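Local coordinates for bacteriocin (Streptococcus pyogenes, PDB 2FU2), which probably acts as an immunity protein that protects Streptococcus pyogenes against a bacteriocin, as do relatives with the same antiparallel helical fold, at residues A[57-60]-A[61-65]; A[44-47]-A[48-52]. All blocks are in the same frame, centred on the assembly; numbering follows the deposited sequence.

Contact 1 of 2, residues A[57-60]-A[61-65]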
loop_
_atom_site.group_PDB
_atom_site.type_symbol
_atom_site.label_atom_id
_atom_site.label_comp_id
_atom_site.label_asym_id
_atom_site.label_seq_id
_atom_site.Cartn_x
_atom_site.Cartn_y
_atom_site.Cartn_z
ATOM N N TYR A 57 4.871 -3.421 7.016
ATOM C CA TYR A 57 3.821 -2.967 7.931
ATOM C C TYR A 57 3.194 -4.172 8.693
ATOM O O TYR A 57 3.075 -4.202 9.968
ATOM C CB TYR A 57 2.748 -2.173 7.196
ATOM C CG TYR A 57 1.809 -1.618 8.165
ATOM C CD1 TYR A 57 1.992 -0.344 8.659
ATOM C CD2 TYR A 57 0.784 -2.416 8.700
ATOM C CE1 TYR A 57 1.133 0.175 9.661
ATOM C CE2 TYR A 57 -0.089 -1.923 9.700
ATOM C CZ TYR A 57 0.093 -0.616 10.179
ATOM O OH TYR A 57 -0.736 -0.114 11.160
ATOM N N ILE A 58 2.823 -5.193 7.919
ATOM C CA ILE A 58 2.152 -6.388 8.540
ATOM C C ILE A 58 3.056 -7.047 9.601
ATOM O O ILE A 58 2.649 -7.282 10.757
ATOM C CB ILE A 58 1.662 -7.414 7.468
ATOM C CG1 ILE A 58 0.646 -6.737 6.536
ATOM C CG2 ILE A 58 1.038 -8.587 8.124
ATOM C CD1 ILE A 58 0.194 -7.575 5.335
ATOM N N LEU A 59 4.299 -7.316 9.217
ATOM C CA LEU A 59 5.202 -8.005 10.137
ATOM C C LEU A 59 5.504 -7.120 11.383
ATOM O O LEU A 59 5.641 -7.636 12.502
ATOM C CB LEU A 59 6.444 -8.388 9.388
ATOM C CG LEU A 59 6.291 -9.448 8.271
ATOM C CD1 LEU A 59 7.670 -9.773 7.672
ATOM C CD2 LEU A 59 5.687 -10.767 8.807
ATOM N N THR A 60 5.577 -5.792 11.184
ATOM C CA THR A 60 5.979 -4.900 12.245
ATOM C C THR A 60 4.868 -4.903 13.277
ATOM O O THR A 60 5.113 -4.742 14.451
ATOM C CB THR A 60 6.270 -3.454 11.730
ATOM O OG1 THR A 60 7.426 -3.462 10.889
ATOM C CG2 THR A 60 6.604 -2.511 12.871
ATOM N N HIS A 61 3.631 -5.066 12.807
ATOM C CA HIS A 61 2.482 -5.006 13.688
ATOM C C HIS A 61 1.920 -6.345 14.063
ATOM O O HIS A 61 0.793 -6.424 14.472
ATOM C CB HIS A 61 1.422 -4.178 13.046
ATOM C CG HIS A 61 1.759 -2.738 13.034
ATOM N ND1 HIS A 61 1.422 -1.898 14.078
ATOM C CD2 HIS A 61 2.465 -1.994 12.145
ATOM C CE1 HIS A 61 1.877 -0.684 13.811
ATOM N NE2 HIS A 61 2.497 -0.712 12.638
ATOM N N GLN A 62 2.701 -7.395 13.884
ATOM C CA GLN A 62 2.303 -8.764 14.292
ATOM C C GLN A 62 0.953 -9.225 13.737
ATOM O O GLN A 62 0.203 -9.895 14.422
ATOM C CB GLN A 62 2.353 -8.907 15.818
ATOM C CG GLN A 62 3.693 -8.380 16.420
ATOM C CD GLN A 62 4.924 -9.140 15.884
ATOM O OE1 GLN A 62 5.885 -8.523 15.405
ATOM N NE2 GLN A 62 4.871 -10.487 15.927
ATOM N N PHE A 63 0.684 -8.877 12.468
ATOM C CA PHE A 63 -0.507 -9.282 11.752
ATOM C C PHE A 63 -1.735 -8.552 12.301
ATOM O O PHE A 63 -2.860 -8.868 11.955
ATOM C CB PHE A 63 -0.625 -10.816 11.745
ATOM C CG PHE A 63 0.603 -11.478 11.210
ATOM C CD1 PHE A 63 0.766 -11.658 9.843
ATOM C CD2 PHE A 63 1.657 -11.820 12.058
ATOM C CE1 PHE A 63 1.939 -12.205 9.325
ATOM C CE2 PHE A 63 2.827 -12.383 11.563
ATOM C CZ PHE A 63 2.959 -12.570 10.168
ATOM N N ASP A 64 -1.500 -7.540 13.119
ATOM C CA ASP A 64 -2.579 -6.695 13.634
ATOM C C ASP A 64 -2.625 -5.431 12.771
ATOM O O ASP A 64 -2.004 -4.407 13.087
ATOM C CB ASP A 64 -2.349 -6.355 15.131
ATOM C CG ASP A 64 -3.526 -5.635 15.767
ATOM O OD1 ASP A 64 -4.582 -5.446 15.084
ATOM O OD2 ASP A 64 -3.387 -5.260 16.965
ATOM N N ALA A 65 -3.348 -5.526 11.661
ATOM C CA ALA A 65 -3.448 -4.449 10.668
ATOM C C ALA A 65 -4.904 -4.465 10.190
ATOM O O ALA A 65 -5.538 -5.544 10.156
ATOM C CB ALA A 65 -2.496 -4.702 9.506
HETATM O O HOH W 1 -2.498 -1.789 12.733
#

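Contact 2 of 2, residues A[44-47]-A[48-52]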
loop_
_atom_site.group_PDB
_atom_site.type_symbol
_atom_site.label_atom_id
_atom_site.label_comp_id
_atom_site.label_asym_id
_atom_site.label_seq_id
_atom_site.Cartn_x
_atom_site.Cartn_y
_atom_site.Cartn_z
ATOM N N SER A 44 6.059 -3.655 -12.484
ATOM C CA SER A 44 6.742 -4.714 -11.773
ATOM C C SER A 44 7.475 -4.160 -10.565
ATOM O O SER A 44 7.255 -4.608 -9.428
ATOM C CB SER A 44 7.789 -5.276 -12.729
ATOM O OG SER A 44 8.212 -6.569 -12.376
ATOM N N LEU A 45 8.339 -3.174 -10.821
ATOM C CA LEU A 45 9.093 -2.498 -9.794
ATOM C C LEU A 45 8.228 -1.950 -8.667
ATOM O O LEU A 45 8.484 -2.215 -7.483
ATOM C CB LEU A 45 9.850 -1.369 -10.443
ATOM C CG LEU A 45 11.076 -0.956 -9.661
ATOM C CD1 LEU A 45 12.017 -2.144 -9.507
ATOM C CD2 LEU A 45 11.765 0.206 -10.391
ATOM N N LEU A 46 7.200 -1.194 -9.042
ATOM C CA LEU A 46 6.328 -0.521 -8.094
ATOM C C LEU A 46 5.545 -1.561 -7.250
ATOM O O LEU A 46 5.332 -1.382 -6.043
ATOM C CB LEU A 46 5.408 0.475 -8.828
ATOM C CG LEU A 46 4.356 1.307 -8.052
ATOM C CD1 LEU A 46 4.946 2.061 -6.890
ATOM C CD2 LEU A 46 3.695 2.314 -8.945
ATOM N N ALA A 47 5.145 -2.641 -7.912
ATOM C CA ALA A 47 4.442 -3.726 -7.281
ATOM C C ALA A 47 5.321 -4.215 -6.144
ATOM O O ALA A 47 4.874 -4.367 -5.016
ATOM C CB ALA A 47 4.227 -4.863 -8.300
ATOM N N THR A 48 6.593 -4.409 -6.482
ATOM C CA THR A 48 7.624 -4.907 -5.574
ATOM C C THR A 48 7.807 -4.021 -4.398
ATOM O O THR A 48 7.845 -4.557 -3.272
ATOM C CB THR A 48 8.912 -5.081 -6.297
ATOM O OG1 THR A 48 8.748 -6.230 -7.126
ATOM C CG2 THR A 48 10.042 -5.419 -5.321
ATOM N N LYS A 49 7.869 -2.688 -4.657
ATOM C CA LYS A 49 7.983 -1.685 -3.628
ATOM C C LYS A 49 6.776 -1.642 -2.704
ATOM O O LYS A 49 6.940 -1.605 -1.504
ATOM C CB LYS A 49 8.281 -0.293 -4.177
ATOM C CG LYS A 49 9.535 -0.188 -5.002
ATOM C CD LYS A 49 9.672 1.226 -5.552
ATOM C CE LYS A 49 10.811 1.338 -6.589
ATOM N NZ LYS A 49 12.106 0.603 -6.234
ATOM N N ILE A 50 5.569 -1.647 -3.232
ATOM C CA ILE A 50 4.403 -1.666 -2.330
ATOM C C ILE A 50 4.376 -2.973 -1.538
ATOM O O ILE A 50 4.213 -2.985 -0.333
ATOM C CB ILE A 50 3.080 -1.496 -3.115
ATOM C CG1 ILE A 50 2.973 -0.105 -3.823
ATOM C CG2 ILE A 50 1.815 -1.763 -2.178
ATOM C CD1 ILE A 50 2.134 -0.094 -5.169
ATOM N N ASP A 51 4.590 -4.083 -2.212
ATOM C CA ASP A 51 4.685 -5.373 -1.511
ATOM C C ASP A 51 5.638 -5.325 -0.292
ATOM O O ASP A 51 5.215 -5.694 0.832
ATOM C CB ASP A 51 5.065 -6.493 -2.473
ATOM C CG ASP A 51 4.806 -7.857 -1.903
ATOM O OD1 ASP A 51 3.762 -8.070 -1.287
ATOM O OD2 ASP A 51 5.654 -8.737 -2.067
ATOM N N SER A 52 6.867 -4.839 -0.516
ATOM C CA SER A 52 7.857 -4.740 0.527
ATOM C C SER A 52 7.355 -3.850 1.650
ATOM O O SER A 52 7.545 -4.210 2.822
ATOM C CB SER A 52 9.173 -4.157 0.012
ATOM O OG SER A 52 9.805 -5.023 -0.947
#

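Contact 1 of 2, residues A[57-60]-A[61-65]
The imidazole of H61 lies over one face of the Y57 ring, in an offset stack. The ring centroids of Y57 and H61 are 4.1 Å apart, and the planes meet at 21°. H61 CD2 sits over the middle of the phenol ring, 3.4 Å from Y57 CZ. The CD2 edge of the imidazole also faces the Y57 carbonyl, with H61 CD2 3.2 Å from Y57 O. H61 CG stands beside its own backbone N (chi1 -72°), which turns the ring back over the last helical turn. A65 comes to the edge of the phenol, where its CB is 3.7 Å from Y57 CE2. A water, also at that edge, joins Y57 OH to D64 O.

F63 is the second aromatic of the turn. Its CD1 meets I58 CG2 at 3.5 Å, while its CZ meets L59 CD2.

The backbone bonds of the turn set where H61 and F63 lie. Helix 44-60 ends in a Schellman motif with Q62 as the C-prime residue. F63 N gives a nearly straight bond of 3.1 Å to I58 O, with an N-H...O angle of 172°. The bond from Q62 N to L59 O is weak. H61 N still reaches Y57 O at 3.0 Å. H61 to D64 form a type I' turn, closed by D64 N to H61 O at 2.9 Å, and the chain heads for helix 67-78.

Further out, F26 meets the Y57 ring edge to face, and I58 packs on I69, F70 and S73 of helix 67-78. T60 OG1 bonds back to Q56 O. The carbonyls of Y57, I58 and L59 are met by amides of the turn, the last only weakly. These bonds fix the turn together with I58 and F63, the hydrophobic contact between C3 and C'' residues that often accompanies a Schellman motif.

Contact 2 of 2, residues A[44-47]-A[48-52]
The peptide carbonyl of S44 takes two donors from T48. T48 N reaches S44 O at 3.0 Å. T48 OG1 donates to S44 O at 3.2 Å from above the plane of that carbonyl, 36° out of it. The threonine hydroxyl is brought there because OG1 lies beside its own backbone N (chi1 -73°). At the next carbonyl, K49 N is 2.9 Å from L45 O. The aliphatic part of the lysine runs past the same oxygen, with K49 CG 3.4 Å from L45 O.

These bonds join successive turns near the start of helix 44-60, in an antiparallel helical bundle. I50 N to L46 O is nearly straight and measures 2.8 Å. D51 N to A47 O continues the regular i to i+4 pattern.

Two pairs of side chains follow the same spacing on different sides of the helix. L46 and I50 look into the bundle. I50 CD1 touches both L46 CG and L46 CD1, and the pair L46 CG to I50 CD1 measures 3.9 Å. Both side chains pack on L33 of helix 24-40. I50 also reaches L72 and V76 of helix 67-78, so this small apolar patch lies between two neighbouring helices.

L45 and K49 lie on the exposed side. The lysine chain is extended until its last bond, where it bends (chi4 -42°). K49 CE comes to 3.8 Å from L45 CG, and the ammonium group stays beside the leucine branch. D51 turns its carboxylate away from the preceding turn, and its OD1 forms a salt bridge with K77 of helix 67-78.

Both contacts belong to helix 44-60, contact 2 in its first turns and contact 1 at its end. Their centres are about 18 Å apart and they do not touch. Each is partly buried, with two residues inside the fold: Y57 and I58 in contact 1, L46 and I50 in contact 2. Both reach helices 24-40 and 67-78, contact 1 meeting the former through F26. Contact 1 also touches the short helix 18-21. The chemistry follows the position. Contact 2 relies on regular helical bonds and aliphatic pairs, with a lysine and a threonine outside. Contact 1 keeps one such bond, from H61 N to Y57 O, then turns to capping ones and adds aromatic rings and a water.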